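Long-range contacts in flavoredoxin (Methanosarcina acetivorans, PDB 3BNK), which binds flavin mononucleotide and probably serves as an electron-transfer flavoprotein: residues 28-33 with 54-59; 50-55 with 128-133. All blocks are in the same frame, centred on the assembly; numbering follows the deposited sequence.

Contact 1: residues 28-33 with 54-59; sequences KANLMA and SHYTPE. With FMN (flavin mononucleotide), chain D.
With CG anti to the backbone N (chi1 -163°), Asn30 swings its amide off strand 28-41 toward Thr57, whose chi1 of -62° sets OG1 beside its own backbone N and facing the strand. The two side chains meet at the phosphate of FMN. Asn30 ND2 gives a nearly straight bond to FMN O3P (2.9 Å, 170°) and lies equally near Thr57 OG1, but that second bond is bent and weak. Thr57 OG1 in turn bonds to FMN O2P, at a doubtfully short 2.5 Å. Backbone N-H groups complete the grip: Tyr56 N binds FMN O1P at 3.1 Å and Thr57 N binds FMN O2P at 2.9 Å, in the residues leading into helix 57-64. The Tyr56 ring turns its edge to Asn30 ND2. Further along the strand, Met32 slants past Thr57, its CG 3.4 Å from Thr57 OG1, then bends at SD to send CE toward the flavin pyrimidine and, obliquely, the His55 ring. His55 lays one ring face against FMN C5', while its NE2 makes a weak bond to FMN N1 (3.1 Å). With an alanine in place of His55, FMN N1 is likely to lose this donor and a gap to open beside FMN C5' and Met32 CE. Lys93, a neighbour of Asn30, also binds the cofactor, as do Ser87 and Gly88. A phosphate met by two backbone N-H groups, a hydroxyl and an amide is likely to have its negative charge well compensated.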
loop_
_atom_site.group_PDB
_atom_site.type_symbol
_atom_site.label_atom_id
_atom_site.label_comp_id
_atom_site.label_asym_id
_atom_site.label_seq_id
_atom_site.Cartn_x
_atom_site.Cartn_y
_atom_site.Cartn_z
ATOM N N LYS B 28 -16.318 -14.545 -17.340
ATOM C CA LYS B 28 -17.030 -13.267 -17.173
ATOM C C LYS B 28 -16.256 -12.309 -16.277
ATOM O O LYS B 28 -15.691 -12.712 -15.268
ATOM C CB LYS B 28 -18.431 -13.514 -16.606
ATOM C CG LYS B 28 -19.395 -12.335 -16.704
ATOM C CD LYS B 28 -20.878 -12.785 -16.766
ATOM C CE LYS B 28 -21.293 -13.683 -15.598
ATOM N NZ LYS B 28 -21.033 -13.104 -14.238
ATOM N N ALA B 29 -16.243 -11.035 -16.654
ATOM C CA ALA B 29 -15.479 -10.034 -15.927
ATOM C C ALA B 29 -16.075 -9.775 -14.541
ATOM O O ALA B 29 -17.302 -9.633 -14.368
ATOM C CB ALA B 29 -15.382 -8.753 -16.724
ATOM N N ASN B 30 -15.185 -9.740 -13.558
ATOM C CA ASN B 30 -15.543 -9.382 -12.210
ATOM C C ASN B 30 -14.677 -8.230 -11.750
ATOM O O ASN B 30 -13.551 -8.075 -12.212
ATOM C CB ASN B 30 -15.398 -10.579 -11.268
ATOM C CG ASN B 30 -16.133 -10.375 -9.968
ATOM O OD1 ASN B 30 -17.288 -9.950 -9.952
ATOM N ND2 ASN B 30 -15.472 -10.682 -8.868
ATOM N N LEU B 31 -15.243 -7.399 -10.873
ATOM C CA LEU B 31 -14.517 -6.331 -10.202
ATOM C C LEU B 31 -14.844 -6.318 -8.717
ATOM O O LEU B 31 -15.996 -6.470 -8.335
ATOM C CB LEU B 31 -14.867 -4.980 -10.836
ATOM C CG LEU B 31 -14.565 -5.061 -12.338
ATOM C CD1 LEU B 31 -15.677 -4.517 -13.195
ATOM C CD2 LEU B 31 -13.198 -4.500 -12.696
ATOM N N MET B 32 -13.823 -6.154 -7.890
ATOM C CA MET B 32 -14.016 -5.898 -6.473
ATOM C C MET B 32 -13.158 -4.712 -6.038
ATOM O O MET B 32 -12.081 -4.487 -6.592
ATOM C CB MET B 32 -13.682 -7.139 -5.633
ATOM C CG MET B 32 -12.251 -7.640 -5.772
ATOM S SD MET B 32 -11.773 -8.755 -4.448
ATOM C CE MET B 32 -11.066 -7.644 -3.238
ATOM N N ALA B 33 -13.639 -3.969 -5.035
ATOM C CA ALA B 33 -12.871 -2.870 -4.445
ATOM C C ALA B 33 -11.691 -3.417 -3.641
ATOM O O ALA B 33 -11.831 -4.421 -2.915
ATOM C CB ALA B 33 -13.773 -1.977 -3.597
ATOM N N SER B 54 -12.987 -15.520 1.308
ATOM C CA SER B 54 -14.458 -15.559 1.218
ATOM C C SER B 54 -15.004 -14.980 -0.082
ATOM O O SER B 54 -16.165 -15.245 -0.439
ATOM C CB SER B 54 -15.135 -14.905 2.437
ATOM O OG SER B 54 -15.043 -13.479 2.425
ATOM N N HIS B 55 -14.167 -14.236 -0.808
ATOM C CA HIS B 55 -14.613 -13.554 -2.037
ATOM C C HIS B 55 -14.662 -14.447 -3.278
ATOM O O HIS B 55 -14.062 -15.536 -3.327
ATOM C CB HIS B 55 -13.773 -12.308 -2.333
ATOM C CG HIS B 55 -13.698 -11.338 -1.198
ATOM N ND1 HIS B 55 -14.746 -11.113 -0.335
ATOM C CD2 HIS B 55 -12.703 -10.510 -0.802
ATOM C CE1 HIS B 55 -14.391 -10.208 0.560
ATOM N NE2 HIS B 55 -13.158 -9.824 0.295
ATOM N N TYR B 56 -15.374 -13.949 -4.289
ATOM C CA TYR B 56 -15.571 -14.646 -5.555
ATOM C C TYR B 56 -14.359 -14.479 -6.469
ATOM O O TYR B 56 -14.044 -15.360 -7.272
ATOM C CB TYR B 56 -16.834 -14.092 -6.225
ATOM C CG TYR B 56 -17.288 -14.798 -7.473
ATOM C CD1 TYR B 56 -17.784 -16.110 -7.421
ATOM C CD2 TYR B 56 -17.271 -14.148 -8.701
ATOM C CE1 TYR B 56 -18.225 -16.756 -8.563
ATOM C CE2 TYR B 56 -17.710 -14.784 -9.848
ATOM C CZ TYR B 56 -18.184 -16.087 -9.774
ATOM O OH TYR B 56 -18.617 -16.723 -10.919
ATOM N N THR B 57 -13.681 -13.341 -6.320
ATOM C CA THR B 57 -12.557 -12.961 -7.171
ATOM C C THR B 57 -11.384 -13.986 -7.217
ATOM O O THR B 57 -10.877 -14.258 -8.314
ATOM C CB THR B 57 -12.098 -11.509 -6.845
ATOM O OG1 THR B 57 -13.180 -10.597 -7.114
ATOM C CG2 THR B 57 -10.867 -11.094 -7.655
ATOM N N PRO B 58 -10.962 -14.562 -6.048
ATOM C CA PRO B 58 -9.812 -15.483 -6.059
ATOM C C PRO B 58 -9.941 -16.682 -6.991
ATOM O O PRO B 58 -8.933 -17.060 -7.601
ATOM C CB PRO B 58 -9.715 -15.958 -4.605
ATOM C CG PRO B 58 -10.364 -14.886 -3.826
ATOM C CD PRO B 58 -11.486 -14.389 -4.680
ATOM N N GLU B 59 -11.143 -17.267 -7.102
ATOM C CA GLU B 59 -11.408 -18.349 -8.073
ATOM C C GLU B 59 -10.981 -17.946 -9.477
ATOM O O GLU B 59 -10.412 -18.741 -10.194
ATOM C CB GLU B 59 -12.891 -18.705 -8.152
ATOM C CG GLU B 59 -13.550 -19.076 -6.844
ATOM C CD GLU B 59 -14.999 -19.465 -7.033
ATOM O OE1 GLU B 59 -15.380 -19.866 -8.172
ATOM O OE2 GLU B 59 -15.748 -19.383 -6.032
HETATM N N1 FMN D . -11.585 -7.157 0.236
HETATM C C2 FMN D . -10.367 -7.806 0.195
HETATM O O2 FMN D . -10.344 -9.029 0.273
HETATM N N3 FMN D . -9.192 -7.086 0.058
HETATM C C4 FMN D . -9.254 -5.706 -0.034
HETATM O O4 FMN D . -8.210 -5.073 -0.143
HETATM C C4A FMN D . -10.489 -5.047 0.012
HETATM N N5 FMN D . -10.560 -3.663 -0.068
HETATM C C5A FMN D . -11.780 -3.012 -0.043
HETATM C C6 FMN D . -11.808 -1.617 -0.156
HETATM C C7 FMN D . -13.035 -0.938 -0.123
HETATM C C7M FMN D . -13.038 0.544 -0.351
HETATM C C8 FMN D . -14.229 -1.661 0.016
HETATM C C8M FMN D . -15.572 -0.994 -0.190
HETATM C C9 FMN D . -14.188 -3.059 0.110
HETATM C C9A FMN D . -12.973 -3.745 0.074
HETATM N N10 FMN D . -12.915 -5.141 0.164
HETATM C C10 FMN D . -11.673 -5.784 0.141
HETATM C "C1'" FMN D . -14.177 -5.962 0.187
HETATM C "C2'" FMN D . -14.504 -6.596 -1.158
HETATM O "O2'" FMN D . -14.292 -5.667 -2.204
HETATM C "C3'" FMN D . -15.972 -7.023 -1.220
HETATM O "O3'" FMN D . -16.297 -8.004 -0.252
HETATM C "C4'" FMN D . -16.364 -7.469 -2.628
HETATM O "O4'" FMN D . -17.761 -7.577 -2.691
HETATM C "C5'" FMN D . -15.745 -8.784 -3.083
HETATM O "O5'" FMN D . -16.209 -8.948 -4.410
HETATM P P FMN D . -16.298 -10.390 -5.133
HETATM O O1P FMN D . -17.004 -11.350 -4.220
HETATM O O2P FMN D . -14.895 -10.872 -5.353
HETATM O O3P FMN D . -16.992 -10.305 -6.464
#

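Contact 2: residues 50-55 with 128-133; sequences GVNKSH and PTNYFF. With FMN (flavin mononucleotide), chain D.
Gly50 begins an antiparallel pairing of strand 46-52 with strand 130-142, neighbours in the split-barrel sheet of the FMN-binding flavin reductase-like fold. Gly50 forms a non-hydrogen-bonded pair with Phe132, whose CD1 lies 3.4 Å from Gly50 N, and its carbonyl O accepts from FMN N3. Beyond, the Phe132 ring meets Phe132 of the second subunit with nearly parallel planes. Val51 and Tyr131 are the hydrogen-bonded pair: Val51 N reaches Tyr131 O, and Tyr131 N returns to Val51 O, both at 2.8 Å. Val51 CG2 touches the edge of the Phe133 ring. At Asn52, opposite Asn130, the outward-facing N-H binds FMN O2 at 2.7 Å and almost straight (175°). The side chains leave in diverging directions, yet they cross obliquely, amide planes 74° apart, and one water accepts from both, from Asn130 ND2 and more weakly from Asn52 ND2. Asn130 OD1 takes the Thr129 hydroxyl and also Ala42 N of the second subunit, which ties the edge of this site to the dimer interface. Asn52 starts a type I turn ending at His55; its OD1 accepts from Ser54 N on a lone pair, an Asx turn, and its CB lies over the His55 ring face opposite FMN C5'. Lys53, past the last bridge and within the turn, adds one more backbone bond, its N to Thr129 O at 2.8 Å. The lysine chain, extended beyond CG, crosses Tyr131 at about a right angle and carries its ammonium to a salt bridge with Glu126, with Phe127 O and, weakly, Pro128 O as further acceptors. On the way, Lys53 CE sits over the Tyr131 ring face in a CH-pi contact, 4.2 Å from the centroid.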
loop_
_atom_site.group_PDB
_atom_site.type_symbol
_atom_site.label_atom_id
_atom_site.label_comp_id
_atom_site.label_asym_id
_atom_site.label_seq_id
_atom_site.Cartn_x
_atom_site.Cartn_y
_atom_site.Cartn_z
ATOM N N GLY B 50 -4.074 -8.327 -1.852
ATOM C CA GLY B 50 -4.647 -9.057 -0.723
ATOM C C GLY B 50 -6.151 -9.267 -0.823
ATOM O O GLY B 50 -6.933 -8.306 -0.893
ATOM N N VAL B 51 -6.552 -10.537 -0.839
ATOM C CA VAL B 51 -7.922 -10.897 -1.178
ATOM C C VAL B 51 -8.458 -11.967 -0.233
ATOM O O VAL B 51 -7.941 -13.076 -0.181
ATOM C CB VAL B 51 -8.086 -11.355 -2.671
ATOM C CG1 VAL B 51 -9.562 -11.523 -3.005
ATOM C CG2 VAL B 51 -7.447 -10.358 -3.664
ATOM N N ASN B 52 -9.509 -11.615 0.502
ATOM C CA ASN B 52 -10.144 -12.557 1.412
ATOM C C ASN B 52 -10.597 -13.841 0.724
ATOM O O ASN B 52 -11.153 -13.818 -0.376
ATOM C CB ASN B 52 -11.295 -11.906 2.185
ATOM C CG ASN B 52 -11.610 -12.644 3.474
ATOM O OD1 ASN B 52 -12.265 -13.680 3.460
ATOM N ND2 ASN B 52 -11.122 -12.122 4.593
ATOM N N LYS B 53 -10.316 -14.966 1.378
ATOM C CA LYS B 53 -10.697 -16.279 0.877
ATOM C C LYS B 53 -12.213 -16.419 0.695
ATOM O O LYS B 53 -12.661 -17.320 -0.006
ATOM C CB LYS B 53 -10.155 -17.374 1.799
ATOM C CG LYS B 53 -8.639 -17.503 1.795
ATOM C CD LYS B 53 -8.173 -18.572 2.775
ATOM C CE LYS B 53 -6.828 -19.094 2.364
ATOM N NZ LYS B 53 -6.217 -19.953 3.403
ATOM N N SER B 54 -12.987 -15.520 1.308
ATOM C CA SER B 54 -14.458 -15.559 1.218
ATOM C C SER B 54 -15.004 -14.980 -0.082
ATOM O O SER B 54 -16.165 -15.245 -0.439
ATOM C CB SER B 54 -15.135 -14.905 2.437
ATOM O OG SER B 54 -15.043 -13.479 2.425
ATOM N N HIS B 55 -14.167 -14.236 -0.808
ATOM C CA HIS B 55 -14.613 -13.554 -2.037
ATOM C C HIS B 55 -14.662 -14.447 -3.278
ATOM O O HIS B 55 -14.062 -15.536 -3.327
ATOM C CB HIS B 55 -13.773 -12.308 -2.333
ATOM C CG HIS B 55 -13.698 -11.338 -1.198
ATOM N ND1 HIS B 55 -14.746 -11.113 -0.335
ATOM C CD2 HIS B 55 -12.703 -10.510 -0.802
ATOM C CE1 HIS B 55 -14.391 -10.208 0.560
ATOM N NE2 HIS B 55 -13.158 -9.824 0.295
ATOM N N PRO B 128 -3.938 -17.486 6.483
ATOM C CA PRO B 128 -5.159 -18.089 7.058
ATOM C C PRO B 128 -6.504 -17.656 6.457
ATOM O O PRO B 128 -7.352 -18.520 6.189
ATOM C CB PRO B 128 -5.087 -17.691 8.538
ATOM C CG PRO B 128 -3.610 -17.546 8.809
ATOM C CD PRO B 128 -3.014 -17.004 7.534
ATOM N N THR B 129 -6.697 -16.345 6.254
ATOM C CA THR B 129 -7.985 -15.795 5.798
ATOM C C THR B 129 -7.959 -15.145 4.394
ATOM O O THR B 129 -9.013 -14.788 3.853
ATOM C CB THR B 129 -8.581 -14.793 6.840
ATOM O OG1 THR B 129 -7.720 -13.667 6.999
ATOM C CG2 THR B 129 -8.802 -15.459 8.219
ATOM N N ASN B 130 -6.767 -15.023 3.803
ATOM C CA ASN B 130 -6.565 -14.279 2.557
ATOM C C ASN B 130 -5.553 -14.946 1.637
ATOM O O ASN B 130 -4.638 -15.632 2.092
ATOM C CB ASN B 130 -6.039 -12.855 2.850
ATOM C CG ASN B 130 -6.961 -12.049 3.737
ATOM O OD1 ASN B 130 -7.081 -12.319 4.933
ATOM N ND2 ASN B 130 -7.614 -11.041 3.161
ATOM N N TYR B 131 -5.710 -14.729 0.337
ATOM C CA TYR B 131 -4.591 -14.891 -0.573
ATOM C C TYR B 131 -3.906 -13.546 -0.797
ATOM O O TYR B 131 -4.543 -12.486 -0.702
ATOM C CB TYR B 131 -5.019 -15.482 -1.920
ATOM C CG TYR B 131 -5.649 -16.836 -1.790
ATOM C CD1 TYR B 131 -7.033 -16.973 -1.767
ATOM C CD2 TYR B 131 -4.859 -17.985 -1.652
ATOM C CE1 TYR B 131 -7.625 -18.225 -1.629
ATOM C CE2 TYR B 131 -5.448 -19.239 -1.506
ATOM C CZ TYR B 131 -6.834 -19.345 -1.495
ATOM O OH TYR B 131 -7.432 -20.575 -1.353
ATOM N N PHE B 132 -2.604 -13.611 -1.074
ATOM C CA PHE B 132 -1.857 -12.488 -1.610
ATOM C C PHE B 132 -1.256 -12.958 -2.940
ATOM O O PHE B 132 -0.302 -13.755 -2.975
ATOM C CB PHE B 132 -0.808 -11.993 -0.613
ATOM C CG PHE B 132 -0.339 -10.570 -0.854
ATOM C CD1 PHE B 132 -1.157 -9.479 -0.531
ATOM C CD2 PHE B 132 0.947 -10.317 -1.349
ATOM C CE1 PHE B 132 -0.714 -8.157 -0.727
ATOM C CE2 PHE B 132 1.403 -8.985 -1.547
ATOM C CZ PHE B 132 0.569 -7.916 -1.232
ATOM N N PHE B 133 -1.878 -12.495 -4.022
ATOM C CA PHE B 133 -1.469 -12.807 -5.395
ATOM C C PHE B 133 -0.373 -11.840 -5.845
ATOM O O PHE B 133 -0.637 -10.641 -6.018
ATOM C CB PHE B 133 -2.661 -12.672 -6.357
ATOM C CG PHE B 133 -3.765 -13.675 -6.145
ATOM C CD1 PHE B 133 -4.988 -13.276 -5.609
ATOM C CD2 PHE B 133 -3.600 -15.012 -6.515
ATOM C CE1 PHE B 133 -6.027 -14.194 -5.423
ATOM C CE2 PHE B 133 -4.630 -15.937 -6.342
ATOM C CZ PHE B 133 -5.849 -15.531 -5.795
HETATM N N1 FMN D . -11.585 -7.157 0.236
HETATM C C2 FMN D . -10.367 -7.806 0.195
HETATM O O2 FMN D . -10.344 -9.029 0.273
HETATM N N3 FMN D . -9.192 -7.086 0.058
HETATM C C4 FMN D . -9.254 -5.706 -0.034
HETATM O O4 FMN D . -8.210 -5.073 -0.143
HETATM C C4A FMN D . -10.489 -5.047 0.012
HETATM N N5 FMN D . -10.560 -3.663 -0.068
HETATM C C5A FMN D . -11.780 -3.012 -0.043
HETATM C C6 FMN D . -11.808 -1.617 -0.156
HETATM C C7 FMN D . -13.035 -0.938 -0.123
HETATM C C7M FMN D . -13.038 0.544 -0.351
HETATM C C8 FMN D . -14.229 -1.661 0.016
HETATM C C8M FMN D . -15.572 -0.994 -0.190
HETATM C C9 FMN D . -14.188 -3.059 0.110
HETATM C C9A FMN D . -12.973 -3.745 0.074
HETATM N N10 FMN D . -12.915 -5.141 0.164
HETATM C C10 FMN D . -11.673 -5.784 0.141
HETATM C "C1'" FMN D . -14.177 -5.962 0.187
HETATM C "C2'" FMN D . -14.504 -6.596 -1.158
HETATM O "O2'" FMN D . -14.292 -5.667 -2.204
HETATM C "C3'" FMN D . -15.972 -7.023 -1.220
HETATM O "O3'" FMN D . -16.297 -8.004 -0.252
HETATM C "C4'" FMN D . -16.364 -7.469 -2.628
HETATM O "O4'" FMN D . -17.761 -7.577 -2.691
HETATM C "C5'" FMN D . -15.745 -8.784 -3.083
HETATM O "O5'" FMN D . -16.209 -8.948 -4.410
HETATM P P FMN D . -16.298 -10.390 -5.133
HETATM O O1P FMN D . -17.004 -11.350 -4.220
HETATM O O2P FMN D . -14.895 -10.872 -5.353
HETATM O O3P FMN D . -16.992 -10.305 -6.464
HETATM O O HOH W 1 -9.894 -9.054 4.130
#

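Contacts 1 and 2 hold one FMN between them: contact 1 supplies the phosphate grip and also lies along the ribityl chain and flavin, contact 2 the pyrimidine edge. Their centres lie 11 Å apart, and they share Ser54 and His55, the latter reaching back from the turn after strand 46-52 to the flavin. Strands 28-41 and 46-52 are neighbours in the sheet, and strand 46-52 leads through that turn into helix 57-64, which makes the two sites continuous along the chain. Val51 CG1 joins them in the interior, 3.6 Å from Pro58 CG and 3.8 Å from Met32 SD. Pro58 O also packs on Phe133 CZ (3.9 Å), placing segment 54-59 against strand 130-142.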